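Local structure of sensor histidine kinase PdtaS (Mycobacterium tuberculosis, 2YKF) at residues A[26-31]-A[55-60]; A[36-41]-A[150-155]; A[193-198]-A[210-215]; A[262-267]-A[276-281]. The protein acts, through the GAF and PAS sensor region described here, as the sensor kinase of a two-component system, probably autophosphorylating when starvation raises cyclic di-GMP. One frame throughout, in Å; residues are numbered along the deposited sequence. Where two conformers were deposited one is given.

Contact 1: A[26-31]-A[55-60]; sequences AVVGEW and CVAQCR
Trp-31 and Val-28, on helix 18-38, pack against Ala-57, Gln-58 and Cys-59 of strand 53-59 in a buried helix-on-sheet contact of the GAF domain. The two short segments run nearly parallel, their axes 9.3 Å apart and 12° from each other in direction, and the indole lies between them. Cys-59 covers one face of it: its CB stands 3.7 Å from the centroid of the five-membered ring of Trp-31 in a CH-pi contact, and its SG lies 4.2 Å from the same centroid, a sulfur-aromatic contact over that face. The CA of Val-28 lies over the opposite face, so the indole is sandwiched between its own helix and the strand. The six-membered ring meets the strand backbone, with Gln-58 N and Ala-57 C in plane at its edge and Trp-31 CZ2 3.4 Å from Gln-58 C. A chi1 of 69°, which sets CG between the backbone N and the carbonyl carbon, turns the ring back over the preceding helical turn. About one turn earlier, Val-28 CG2 touches Ala-57 CB at 3.6 Å. The buried indole nitrogen is not left without a partner: a water accepts from Trp-31 NE1 at 2.8 Å and donates to Gln-58 O at 3.2 Å, which probably helps hold the ring's orientation, together with the packing on its two faces. Leu-6 of helix 6-13 packs on Val-28, as does Glu-285 of the second subunit. A helix packed on an antiparallel sheet is the layered arrangement of GAF domains; here Trp-31 fills part of that interface.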
loop_
_atom_site.group_PDB
_atom_site.type_symbol
_atom_site.label_atom_id
_atom_site.label_comp_id
_atom_site.label_asym_id
_atom_site.label_seq_id
_atom_site.Cartn_x
_atom_site.Cartn_y
_atom_site.Cartn_z
ATOM N N ALA A 26 13.381 -14.169 -0.859
ATOM C CA ALA A 26 13.661 -12.743 -0.491
ATOM C C ALA A 26 13.253 -11.742 -1.577
ATOM O O ALA A 26 12.654 -10.688 -1.283
ATOM C CB ALA A 26 15.186 -12.581 -0.125
ATOM N N VAL A 27 13.563 -12.029 -2.856
ATOM C CA VAL A 27 13.084 -11.178 -3.927
ATOM C C VAL A 27 11.556 -10.993 -3.897
ATOM O O VAL A 27 11.051 -9.828 -3.944
ATOM C CB VAL A 27 13.450 -11.734 -5.353
ATOM C CG1 VAL A 27 12.739 -10.876 -6.447
ATOM C CG2 VAL A 27 15.034 -11.729 -5.512
ATOM N N VAL A 28 10.832 -12.109 -3.870
ATOM C CA VAL A 28 9.372 -12.087 -3.838
ATOM C C VAL A 28 8.830 -11.409 -2.532
ATOM O O VAL A 28 7.819 -10.722 -2.558
ATOM C CB VAL A 28 8.787 -13.529 -4.030
ATOM C CG1 VAL A 28 7.263 -13.488 -3.934
ATOM C CG2 VAL A 28 9.182 -14.053 -5.441
ATOM N N GLY A 29 9.574 -11.519 -1.456
ATOM C CA GLY A 29 9.186 -10.896 -0.205
ATOM C C GLY A 29 9.346 -9.387 -0.328
ATOM O O GLY A 29 8.725 -8.666 0.429
ATOM N N GLU A 30 10.164 -8.903 -1.275
ATOM C CA GLU A 30 10.460 -7.470 -1.363
ATOM C C GLU A 30 9.943 -6.780 -2.603
ATOM O O GLU A 30 9.946 -5.561 -2.661
ATOM C CB GLU A 30 11.958 -7.289 -1.422
ATOM C CG GLU A 30 12.678 -7.801 -0.241
ATOM C CD GLU A 30 12.993 -6.736 0.811
ATOM O OE1 GLU A 30 12.264 -5.711 0.899
ATOM O OE2 GLU A 30 13.975 -6.960 1.565
ATOM N N TRP A 31 9.584 -7.534 -3.647
ATOM C CA TRP A 31 9.430 -6.881 -4.930
ATOM C C TRP A 31 8.087 -6.118 -5.083
ATOM O O TRP A 31 7.882 -5.462 -6.100
ATOM C CB TRP A 31 9.602 -7.913 -6.059
ATOM C CG TRP A 31 8.519 -8.905 -6.149
ATOM C CD1 TRP A 31 7.497 -9.202 -5.224
ATOM C CD2 TRP A 31 8.343 -9.795 -7.242
ATOM N NE1 TRP A 31 6.724 -10.242 -5.725
ATOM C CE2 TRP A 31 7.240 -10.616 -6.958
ATOM C CE3 TRP A 31 9.059 -9.994 -8.459
ATOM C CZ2 TRP A 31 6.812 -11.632 -7.880
ATOM C CZ3 TRP A 31 8.606 -10.928 -9.363
ATOM C CH2 TRP A 31 7.507 -11.741 -9.067
ATOM N N CYS A 55 7.049 -19.893 -14.907
ATOM C CA CYS A 55 6.766 -18.667 -14.093
ATOM C C CYS A 55 6.413 -19.117 -12.662
ATOM O O CYS A 55 5.453 -19.910 -12.439
ATOM C CB CYS A 55 5.620 -17.842 -14.680
ATOM S SG CYS A 55 5.140 -16.405 -13.611
ATOM N N VAL A 56 7.183 -18.632 -11.674
ATOM C CA VAL A 56 7.057 -19.133 -10.318
ATOM C C VAL A 56 6.506 -18.033 -9.365
ATOM O O VAL A 56 6.211 -18.354 -8.230
ATOM C CB VAL A 56 8.410 -19.659 -9.724
ATOM C CG1 VAL A 56 8.923 -20.944 -10.492
ATOM C CG2 VAL A 56 9.456 -18.569 -9.824
ATOM N N ALA A 57 6.339 -16.798 -9.841
ATOM C CA ALA A 57 5.799 -15.719 -8.979
ATOM C C ALA A 57 5.408 -14.589 -9.835
ATOM O O ALA A 57 5.898 -14.449 -10.980
ATOM C CB ALA A 57 6.807 -15.239 -7.871
ATOM N N GLN A 58 4.500 -13.750 -9.299
ATOM C CA GLN A 58 3.995 -12.660 -10.051
ATOM C C GLN A 58 3.608 -11.539 -9.071
ATOM O O GLN A 58 3.074 -11.826 -7.955
ATOM C CB GLN A 58 2.709 -13.147 -10.745
ATOM C CG GLN A 58 1.886 -11.992 -11.447
ATOM C CD GLN A 58 0.709 -12.597 -12.231
ATOM O OE1 GLN A 58 0.430 -13.788 -12.109
ATOM N NE2 GLN A 58 0.044 -11.789 -13.039
ATOM N N CYS A 59 3.861 -10.313 -9.427
ATOM C CA CYS A 59 3.395 -9.176 -8.627
ATOM C C CYS A 59 2.662 -8.159 -9.487
ATOM O O CYS A 59 3.066 -7.931 -10.633
ATOM C CB CYS A 59 4.602 -8.493 -7.953
ATOM S SG CYS A 59 4.218 -7.398 -6.555
ATOM N N ARG A 60 1.635 -7.522 -8.970
ATOM C CA ARG A 60 1.091 -6.385 -9.666
ATOM C C ARG A 60 1.402 -5.088 -8.944
ATOM O O ARG A 60 1.493 -5.069 -7.731
ATOM C CB ARG A 60 -0.442 -6.522 -9.816
ATOM C CG ARG A 60 -0.845 -7.867 -10.439
ATOM C CD ARG A 60 -2.368 -7.925 -10.699
ATOM N NE ARG A 60 -2.600 -9.109 -11.563
ATOM C CZ ARG A 60 -2.872 -10.312 -11.106
ATOM N NH1 ARG A 60 -2.966 -10.517 -9.791
ATOM N NH2 ARG A 60 -3.110 -11.307 -11.950
HETATM O O HOH W 1 4.287 -11.492 -5.021
#

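Contact 2: A[36-41]-A[150-155]; sequences DLSFAD and LCATDL
Leu-37 and Ser-38, at the end of helix 18-38, meet Cys-151, Ala-152 and Leu-155 of helix 143-161 in a small, wholly buried helix-helix contact. The small Ala-152 is consistent with the close approach of the backbones, 5.4 Å between its CA and that of Leu-37. Its CB touches both neighbours, 3.9 Å from Leu-37 CB and 3.3 Å from Ser-38 OG. Leu-37 has CG anti to its carbonyl carbon and beside its backbone N (chi1 -67°), and the extended second torsion carries CD1 into the groove between Cys-151 and Leu-155. There CD1 reaches Leu-155 CD1 at 3.7 Å and Cys-151 SG at 3.9 Å, the two leucine side chains crossing at about a right angle rather than lying alongside. Cys-151 brings its sulfur to that methyl because SG is anti to its own backbone N (chi1 -171°). Phe-183, from strand 183-186 of the PAS-like region, packs on both Leu-37 and Cys-151, which brings that region against this contact. Ser-38 OG rests against the methyl of Ala-152 without a hydrogen bond; it bonds instead with Leu-34 O and Tyr-42 OH, which hold it in place in a buried setting. Just beyond, Asp-36 O lies over the centre of one face of the Phe-39 ring, while Leu-144 and Arg-149 of the partner helix pack on that side chain. The helix end is a Schellman motif, with Phe-39, at a positive phi of 51°, as the C-prime residue and Ala-40 N bonded to Ala-35 O, from which the chain leads into strand 41-47.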
loop_
_atom_site.group_PDB
_atom_site.type_symbol
_atom_site.label_atom_id
_atom_site.label_comp_id
_atom_site.label_asym_id
_atom_site.label_seq_id
_atom_site.Cartn_x
_atom_site.Cartn_y
_atom_site.Cartn_z
ATOM N N ASP A 36 5.613 -1.304 -7.422
ATOM C CA ASP A 36 5.026 0.018 -7.151
ATOM C C ASP A 36 5.842 1.173 -7.764
ATOM O O ASP A 36 5.268 2.140 -8.323
ATOM C CB ASP A 36 4.918 0.286 -5.668
ATOM C CG ASP A 36 3.808 -0.618 -4.976
ATOM O OD1 ASP A 36 3.073 -1.311 -5.720
ATOM O OD2 ASP A 36 3.710 -0.615 -3.728
ATOM N N LEU A 37 7.153 1.137 -7.549
ATOM C CA LEU A 37 8.017 2.205 -8.109
ATOM C C LEU A 37 8.050 2.168 -9.633
ATOM O O LEU A 37 8.336 3.189 -10.262
ATOM C CB LEU A 37 9.414 2.052 -7.565
ATOM C CG LEU A 37 9.711 2.271 -6.082
ATOM C CD1 LEU A 37 11.114 1.759 -5.805
ATOM C CD2 LEU A 37 9.578 3.693 -5.690
ATOM N N SER A 38 7.867 0.984 -10.215
ATOM C CA SER A 38 7.868 0.850 -11.679
ATOM C C SER A 38 6.487 1.152 -12.285
ATOM O O SER A 38 6.383 1.229 -13.497
ATOM C CB SER A 38 8.250 -0.570 -12.120
ATOM O OG SER A 38 9.459 -1.025 -11.546
ATOM N N PHE A 39 5.408 1.209 -11.467
ATOM C CA PHE A 39 4.040 1.231 -12.009
ATOM C C PHE A 39 3.824 0.098 -13.017
ATOM O O PHE A 39 3.199 0.307 -14.091
ATOM C CB PHE A 39 3.727 2.601 -12.691
ATOM C CG PHE A 39 4.035 3.778 -11.826
ATOM C CD1 PHE A 39 3.083 4.273 -10.947
ATOM C CD2 PHE A 39 5.274 4.389 -11.856
ATOM C CE1 PHE A 39 3.374 5.340 -10.113
ATOM C CE2 PHE A 39 5.569 5.432 -11.003
ATOM C CZ PHE A 39 4.612 5.932 -10.149
ATOM N N ALA A 40 4.305 -1.094 -12.682
ATOM C CA ALA A 40 4.409 -2.217 -13.618
ATOM C C ALA A 40 4.172 -3.519 -12.950
ATOM O O ALA A 40 4.495 -3.693 -11.738
ATOM C CB ALA A 40 5.879 -2.204 -14.306
ATOM N N ASP A 41 3.703 -4.497 -13.744
ATOM C CA ASP A 41 3.665 -5.868 -13.338
ATOM C C ASP A 41 5.019 -6.591 -13.485
ATOM O O ASP A 41 5.791 -6.303 -14.423
ATOM C CB ASP A 41 2.665 -6.618 -14.242
ATOM C CG ASP A 41 1.290 -6.104 -14.110
ATOM O OD1 ASP A 41 0.633 -6.599 -13.165
ATOM O OD2 ASP A 41 0.839 -5.253 -14.946
ATOM N N LEU A 150 13.050 6.148 -11.610
ATOM C CA LEU A 150 14.540 6.189 -11.471
ATOM C C LEU A 150 15.038 5.272 -10.362
ATOM O O LEU A 150 16.031 4.563 -10.520
ATOM C CB LEU A 150 15.024 7.626 -11.266
ATOM C CG LEU A 150 15.023 8.497 -12.571
ATOM C CD1 LEU A 150 15.352 9.910 -12.095
ATOM C CD2 LEU A 150 16.055 8.035 -13.585
ATOM N N CYS A 151 14.338 5.255 -9.237
ATOM C CA CYS A 151 14.684 4.323 -8.143
ATOM C C CYS A 151 14.461 2.861 -8.561
ATOM O O CYS A 151 15.282 1.999 -8.203
ATOM C CB CYS A 151 13.843 4.698 -6.895
ATOM S SG CYS A 151 14.396 3.770 -5.396
ATOM N N ALA A 152 13.353 2.567 -9.291
ATOM C CA ALA A 152 13.078 1.206 -9.794
ATOM C C ALA A 152 14.275 0.738 -10.657
ATOM O O ALA A 152 14.766 -0.374 -10.507
ATOM C CB ALA A 152 11.773 1.163 -10.603
ATOM N N THR A 153 14.775 1.620 -11.511
ATOM C CA THR A 153 15.951 1.272 -12.319
ATOM C C THR A 153 17.168 0.955 -11.462
ATOM O O THR A 153 17.875 -0.002 -11.746
ATOM C CB THR A 153 16.274 2.401 -13.279
ATOM O OG1 THR A 153 15.167 2.547 -14.151
ATOM C CG2 THR A 153 17.540 2.049 -14.168
ATOM N N ASP A 154 17.418 1.759 -10.420
ATOM C CA ASP A 154 18.494 1.468 -9.467
ATOM C C ASP A 154 18.341 0.103 -8.811
ATOM O O ASP A 154 19.324 -0.618 -8.640
ATOM C CB ASP A 154 18.545 2.532 -8.364
ATOM C CG ASP A 154 19.079 3.848 -8.850
ATOM O OD1 ASP A 154 19.802 3.823 -9.873
ATOM O OD2 ASP A 154 18.763 4.903 -8.235
ATOM N N LEU A 155 17.110 -0.278 -8.418
ATOM C CA LEU A 155 16.948 -1.592 -7.767
ATOM C C LEU A 155 17.094 -2.704 -8.778
ATOM O O LEU A 155 17.557 -3.754 -8.431
ATOM C CB LEU A 155 15.538 -1.746 -7.123
ATOM C CG LEU A 155 15.208 -0.661 -6.108
ATOM C CD1 LEU A 155 13.707 -0.879 -5.727
ATOM C CD2 LEU A 155 16.172 -0.803 -4.916
#

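Contact 3: A[193-198]-A[210-215]; sequences SYASPN and TELEGV
Glu-213 and Leu-212 reach across to Ala-195 and Tyr-194, tying a type II turn of the PAS-like region to the bulged strand 192-195, an outermost strand of its sheet. The central bond is nearly straight: Ala-195 N donates to Glu-213 OE2 over 3.0 Å with an angle of 172°. The N-H meets the oxygen on its anti side, 19° out of the carboxylate plane. The carboxylate probably serves this edge-strand N-H as a neighbouring strand might. Glu-213 OE2 also lies 3.4 Å from Ala-195 O, two acceptors close but not bonded, an unfavourable approach that the N-H bond probably offsets. Tyr-194 runs beside Glu-213 in the same direction; its CD1 is 3.6 Å from Glu-213 OE2, and the ring and carboxylate planes differ by 34°. Beside this bond, Leu-212 CD2 rests on Ala-195 CB at 3.8 Å.

The second shell sets these groups. The turn from Leu-212 to Val-215 is closed by Val-215 N bonding to Leu-212 O, with Gly-214 at positive phi, and Gly-214 and Val-215 bond to the backbone of Val-192. On the strand side, Ser-193 and Tyr-194 both face Arg-185, a classic beta bulge, while Phe-183 and helix 143-161 pack on the tyrosine. Farther on, the chain enters helix 197-205, where Ser-196 is the N-cap: its OG bonds to Ala-199 N and also to Phe-183 N.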
loop_
_atom_site.group_PDB
_atom_site.type_symbol
_atom_site.label_atom_id
_atom_site.label_comp_id
_atom_site.label_asym_id
_atom_site.label_seq_id
_atom_site.Cartn_x
_atom_site.Cartn_y
_atom_site.Cartn_z
ATOM N N SER A 193 17.486 14.705 -2.621
ATOM C CA SER A 193 17.344 15.139 -3.971
ATOM C C SER A 193 15.901 15.107 -4.411
ATOM O O SER A 193 15.515 15.864 -5.325
ATOM C CB SER A 193 18.250 14.313 -4.880
ATOM O OG SER A 193 17.656 13.050 -5.185
ATOM N N TYR A 194 15.055 14.299 -3.723
ATOM C CA TYR A 194 13.589 14.323 -4.011
ATOM C C TYR A 194 12.873 13.813 -2.792
ATOM O O TYR A 194 13.344 12.821 -2.184
ATOM C CB TYR A 194 13.203 13.421 -5.231
ATOM C CG TYR A 194 11.699 13.370 -5.416
ATOM C CD1 TYR A 194 11.024 14.454 -5.997
ATOM C CD2 TYR A 194 10.940 12.311 -4.879
ATOM C CE1 TYR A 194 9.646 14.461 -6.137
ATOM C CE2 TYR A 194 9.572 12.296 -5.002
ATOM C CZ TYR A 194 8.929 13.363 -5.624
ATOM O OH TYR A 194 7.587 13.367 -5.718
ATOM N N ALA A 195 11.777 14.500 -2.438
ATOM C CA ALA A 195 10.847 14.056 -1.361
ATOM C C ALA A 195 9.406 14.164 -1.867
ATOM O O ALA A 195 8.976 15.225 -2.391
ATOM C CB ALA A 195 11.044 14.921 -0.075
ATOM N N SER A 196 8.665 13.059 -1.783
ATOM C CA SER A 196 7.308 13.042 -2.317
ATOM C C SER A 196 6.400 13.938 -1.448
ATOM O O SER A 196 6.789 14.358 -0.310
ATOM C CB SER A 196 6.807 11.589 -2.378
ATOM O OG SER A 196 6.660 11.099 -1.048
ATOM N N PRO A 197 5.201 14.289 -1.966
ATOM C CA PRO A 197 4.304 15.071 -1.129
ATOM C C PRO A 197 4.024 14.388 0.233
ATOM O O PRO A 197 4.001 15.055 1.304
ATOM C CB PRO A 197 3.027 15.132 -2.010
ATOM C CG PRO A 197 3.613 15.319 -3.395
ATOM C CD PRO A 197 4.716 14.243 -3.359
ATOM N N ASN A 198 3.809 13.074 0.212
ATOM C CA ASN A 198 3.546 12.317 1.461
ATOM C C ASN A 198 4.678 12.336 2.433
ATOM O O ASN A 198 4.477 12.382 3.678
ATOM C CB ASN A 198 3.141 10.854 1.131
ATOM C CG ASN A 198 1.656 10.747 0.899
ATOM O OD1 ASN A 198 0.926 11.736 1.111
ATOM N ND2 ASN A 198 1.197 9.598 0.419
ATOM N N THR A 210 10.571 23.677 7.509
ATOM C CA THR A 210 11.552 23.969 6.437
ATOM C C THR A 210 11.262 23.164 5.172
ATOM O O THR A 210 10.401 22.273 5.180
ATOM C CB THR A 210 12.970 23.613 6.993
ATOM O OG1 THR A 210 13.542 24.782 7.565
ATOM C CG2 THR A 210 13.945 23.018 5.938
ATOM N N GLU A 211 11.931 23.493 4.066
ATOM C CA GLU A 211 11.909 22.600 2.889
ATOM C C GLU A 211 12.671 21.280 3.195
ATOM O O GLU A 211 13.483 21.217 4.093
ATOM C CB GLU A 211 12.508 23.325 1.649
ATOM C CG GLU A 211 11.576 24.410 1.075
ATOM C CD GLU A 211 12.284 25.390 0.122
ATOM O OE1 GLU A 211 13.512 25.224 -0.144
ATOM O OE2 GLU A 211 11.593 26.329 -0.357
ATOM N N LEU A 212 12.422 20.226 2.448
ATOM C CA LEU A 212 13.237 19.030 2.655
ATOM C C LEU A 212 14.267 18.890 1.567
ATOM O O LEU A 212 15.403 18.591 1.831
ATOM C CB LEU A 212 12.337 17.800 2.669
ATOM C CG LEU A 212 12.747 16.545 3.405
ATOM C CD1 LEU A 212 13.475 16.842 4.731
ATOM C CD2 LEU A 212 11.436 15.710 3.591
ATOM N N GLU A 213 13.837 19.069 0.327
ATOM C CA GLU A 213 14.734 19.003 -0.816
ATOM C C GLU A 213 15.895 19.986 -0.734
ATOM O O GLU A 213 15.731 21.114 -0.293
ATOM C CB GLU A 213 13.958 19.200 -2.116
ATOM C CG GLU A 213 13.265 17.910 -2.528
ATOM C CD GLU A 213 12.242 18.064 -3.667
ATOM O OE1 GLU A 213 12.325 19.027 -4.499
ATOM O OE2 GLU A 213 11.362 17.185 -3.720
ATOM N N GLY A 214 17.071 19.502 -1.109
ATOM C CA GLY A 214 18.308 20.245 -0.971
ATOM C C GLY A 214 18.872 20.329 0.440
ATOM O O GLY A 214 19.826 21.028 0.667
ATOM N N VAL A 215 18.297 19.632 1.411
ATOM C CA VAL A 215 18.812 19.747 2.794
ATOM C C VAL A 215 19.386 18.393 3.170
ATOM O O VAL A 215 18.917 17.379 2.696
ATOM C CB VAL A 215 17.730 20.171 3.793
ATOM C CG1 VAL A 215 18.320 20.353 5.187
ATOM C CG2 VAL A 215 17.054 21.488 3.349
#

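Contact 4: A[262-267]-A[276-281]; sequences LRTLPL and AAILIR
Leu-262 and Ile-280 lie side by side, pointing the same way, and set the pattern for this antiparallel hairpin. On their face of the sheet Leu-262 CD2 touches Ile-280 CG1 at 3.7 Å, and next along, Thr-264 CG2 lies alongside Ile-278 CG1 at 4.1 Å; both are non-hydrogen-bonded pairs. Arg-263 and Leu-279 occupy the other face, again side by side, with CD of the arginine 4.1 Å from CD1 of the leucine. The arginine is extended, CG anti to the backbone N (chi1 180°), and so passes the leucine to reach Glu-30 for a salt bridge. Beside them Leu-265 CB stands 4.3 Å from Ala-277 CB. Paired backbone bonds join each of these hydrogen-bonded pairs: Arg-263 N to Leu-279 O is 2.8 Å and Leu-279 N to Arg-263 O 2.7 Å, while Leu-265 N to Ala-277 O is more bent, at 142°. Thr-264 OG1 has His-237 NE2 and Met-249 N as partners. Strands 258-269 and 272-282 sit within the five-stranded PAS-like sheet, between 250-255 and 183-186, with Leu-241 of helix 228-243 packed on the Thr-264 face and Leu-33 of helix 18-38 on the Arg-263 face.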
loop_
_atom_site.group_PDB
_atom_site.type_symbol
_atom_site.label_atom_id
_atom_site.label_comp_id
_atom_site.label_asym_id
_atom_site.label_seq_id
_atom_site.Cartn_x
_atom_site.Cartn_y
_atom_site.Cartn_z
ATOM N N LEU A 262 9.959 4.278 9.354
ATOM C CA LEU A 262 10.955 4.578 8.326
ATOM C C LEU A 262 11.516 3.275 7.864
ATOM O O LEU A 262 11.781 2.387 8.706
ATOM C CB LEU A 262 12.140 5.349 8.912
ATOM C CG LEU A 262 11.868 6.734 9.426
ATOM C CD1 LEU A 262 13.141 7.244 10.108
ATOM C CD2 LEU A 262 11.524 7.593 8.292
ATOM N N ARG A 263 11.751 3.167 6.555
ATOM C CA ARG A 263 12.514 2.047 6.006
ATOM C C ARG A 263 13.622 2.583 5.055
ATOM O O ARG A 263 13.335 3.380 4.141
ATOM C CB ARG A 263 11.600 1.117 5.249
ATOM C CG ARG A 263 12.400 -0.017 4.688
ATOM C CD ARG A 263 11.627 -0.816 3.788
ATOM N NE ARG A 263 12.511 -1.748 3.083
ATOM C CZ ARG A 263 12.073 -2.514 2.110
ATOM N NH1 ARG A 263 10.789 -2.410 1.738
ATOM N NH2 ARG A 263 12.904 -3.360 1.507
ATOM N N THR A 264 14.885 2.233 5.327
ATOM C CA THR A 264 15.994 2.722 4.528
ATOM C C THR A 264 16.482 1.558 3.639
ATOM O O THR A 264 16.362 0.367 4.011
ATOM C CB THR A 264 17.169 3.225 5.413
ATOM O OG1 THR A 264 17.661 2.124 6.232
ATOM C CG2 THR A 264 16.646 4.319 6.397
ATOM N N LEU A 265 17.012 1.939 2.482
ATOM C CA LEU A 265 17.512 1.016 1.438
ATOM C C LEU A 265 18.727 1.674 0.832
ATOM O O LEU A 265 18.608 2.711 0.217
ATOM C CB LEU A 265 16.507 0.896 0.289
ATOM C CG LEU A 265 15.318 0.087 0.610
ATOM C CD1 LEU A 265 14.303 1.173 1.026
ATOM C CD2 LEU A 265 14.909 -0.650 -0.695
ATOM N N PRO A 266 19.914 1.155 1.117
ATOM C CA PRO A 266 21.102 1.755 0.501
ATOM C C PRO A 266 21.100 1.435 -1.019
ATOM O O PRO A 266 20.618 0.366 -1.427
ATOM C CB PRO A 266 22.257 1.059 1.222
ATOM C CG PRO A 266 21.712 -0.224 1.733
ATOM C CD PRO A 266 20.218 -0.004 1.975
ATOM N N LEU A 267 21.548 2.359 -1.858
ATOM C CA LEU A 267 21.557 2.059 -3.285
ATOM C C LEU A 267 22.988 2.024 -3.754
ATOM O O LEU A 267 23.779 2.919 -3.384
ATOM C CB LEU A 267 20.793 3.088 -4.053
ATOM C CG LEU A 267 19.324 3.272 -3.612
ATOM C CD1 LEU A 267 18.824 4.451 -4.292
ATOM C CD2 LEU A 267 18.504 2.091 -4.042
ATOM N N ALA A 276 20.701 6.594 -1.298
ATOM C CA ALA A 276 19.750 5.770 -0.581
ATOM C C ALA A 276 18.306 6.162 -0.882
ATOM O O ALA A 276 18.026 7.281 -1.292
ATOM C CB ALA A 276 19.989 5.809 0.973
ATOM N N ALA A 277 17.401 5.201 -0.692
ATOM C CA ALA A 277 15.946 5.502 -0.753
ATOM C C ALA A 277 15.501 5.354 0.683
ATOM O O ALA A 277 16.052 4.526 1.426
ATOM C CB ALA A 277 15.194 4.502 -1.689
ATOM N N ILE A 278 14.541 6.185 1.086
ATOM C CA ILE A 278 13.936 6.076 2.360
ATOM C C ILE A 278 12.436 6.100 2.147
ATOM O O ILE A 278 11.879 7.036 1.534
ATOM C CB ILE A 278 14.392 7.224 3.315
ATOM C CG1 ILE A 278 15.936 7.129 3.514
ATOM C CG2 ILE A 278 13.653 7.191 4.692
ATOM C CD1 ILE A 278 16.471 8.134 4.436
ATOM N N LEU A 279 11.770 5.110 2.713
ATOM C CA LEU A 279 10.283 5.127 2.684
ATOM C C LEU A 279 9.797 5.523 4.056
ATOM O O LEU A 279 10.409 5.179 5.066
ATOM C CB LEU A 279 9.745 3.762 2.327
ATOM C CG LEU A 279 10.472 3.099 1.144
ATOM C CD1 LEU A 279 9.869 1.704 1.050
ATOM C CD2 LEU A 279 10.209 3.880 -0.094
ATOM N N ILE A 280 8.760 6.336 4.091
ATOM C CA ILE A 280 8.235 6.821 5.378
ATOM C C ILE A 280 6.735 6.724 5.409
ATOM O O ILE A 280 6.083 6.942 4.415
ATOM C CB ILE A 280 8.739 8.251 5.702
ATOM C CG1 ILE A 280 8.197 8.758 7.061
ATOM C CG2 ILE A 280 8.413 9.235 4.595
ATOM C CD1 ILE A 280 8.779 10.171 7.409
ATOM N N ARG A 281 6.180 6.320 6.560
ATOM C CA ARG A 281 4.730 6.269 6.648
ATOM C C ARG A 281 4.353 6.953 7.964
ATOM O O ARG A 281 4.843 6.545 9.002
ATOM C CB ARG A 281 4.237 4.827 6.721
ATOM C CG ARG A 281 2.686 4.814 6.767
ATOM C CD ARG A 281 2.025 3.431 6.920
ATOM N NE ARG A 281 0.596 3.675 6.660
ATOM C CZ ARG A 281 -0.418 2.850 6.979
ATOM N NH1 ARG A 281 -0.173 1.638 7.517
ATOM N NH2 ARG A 281 -1.678 3.214 6.656
#

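Overall arrangement
Helix 18-38 serves contacts 1 and 2, whose centres are 14 Å apart and which meet where Arg-60 CG lies 3.4 Å from Asp-41 OD1. The hairpin of contact 4 lies against both, bringing the PAS-like sheet onto the GAF helices: Glu-30 OE1 forms a salt bridge with Arg-263 NH2 at 2.5 Å, and Leu-155 CD2 packs on Leu-267 CD2 at 3.8 Å. Contact 3 reaches the same sheet as contact 4 without touching it, nearest atoms about 5 Å apart, and lies across the chain's centre from contact 1. Between subunits, however, Arg-60 NH1 hydrogen-bonds to Asn-198 OD1 of the second subunit, linking segments 55-60 and 193-198. The predicted phosphoacceptor histidine lies beyond the modelled chain.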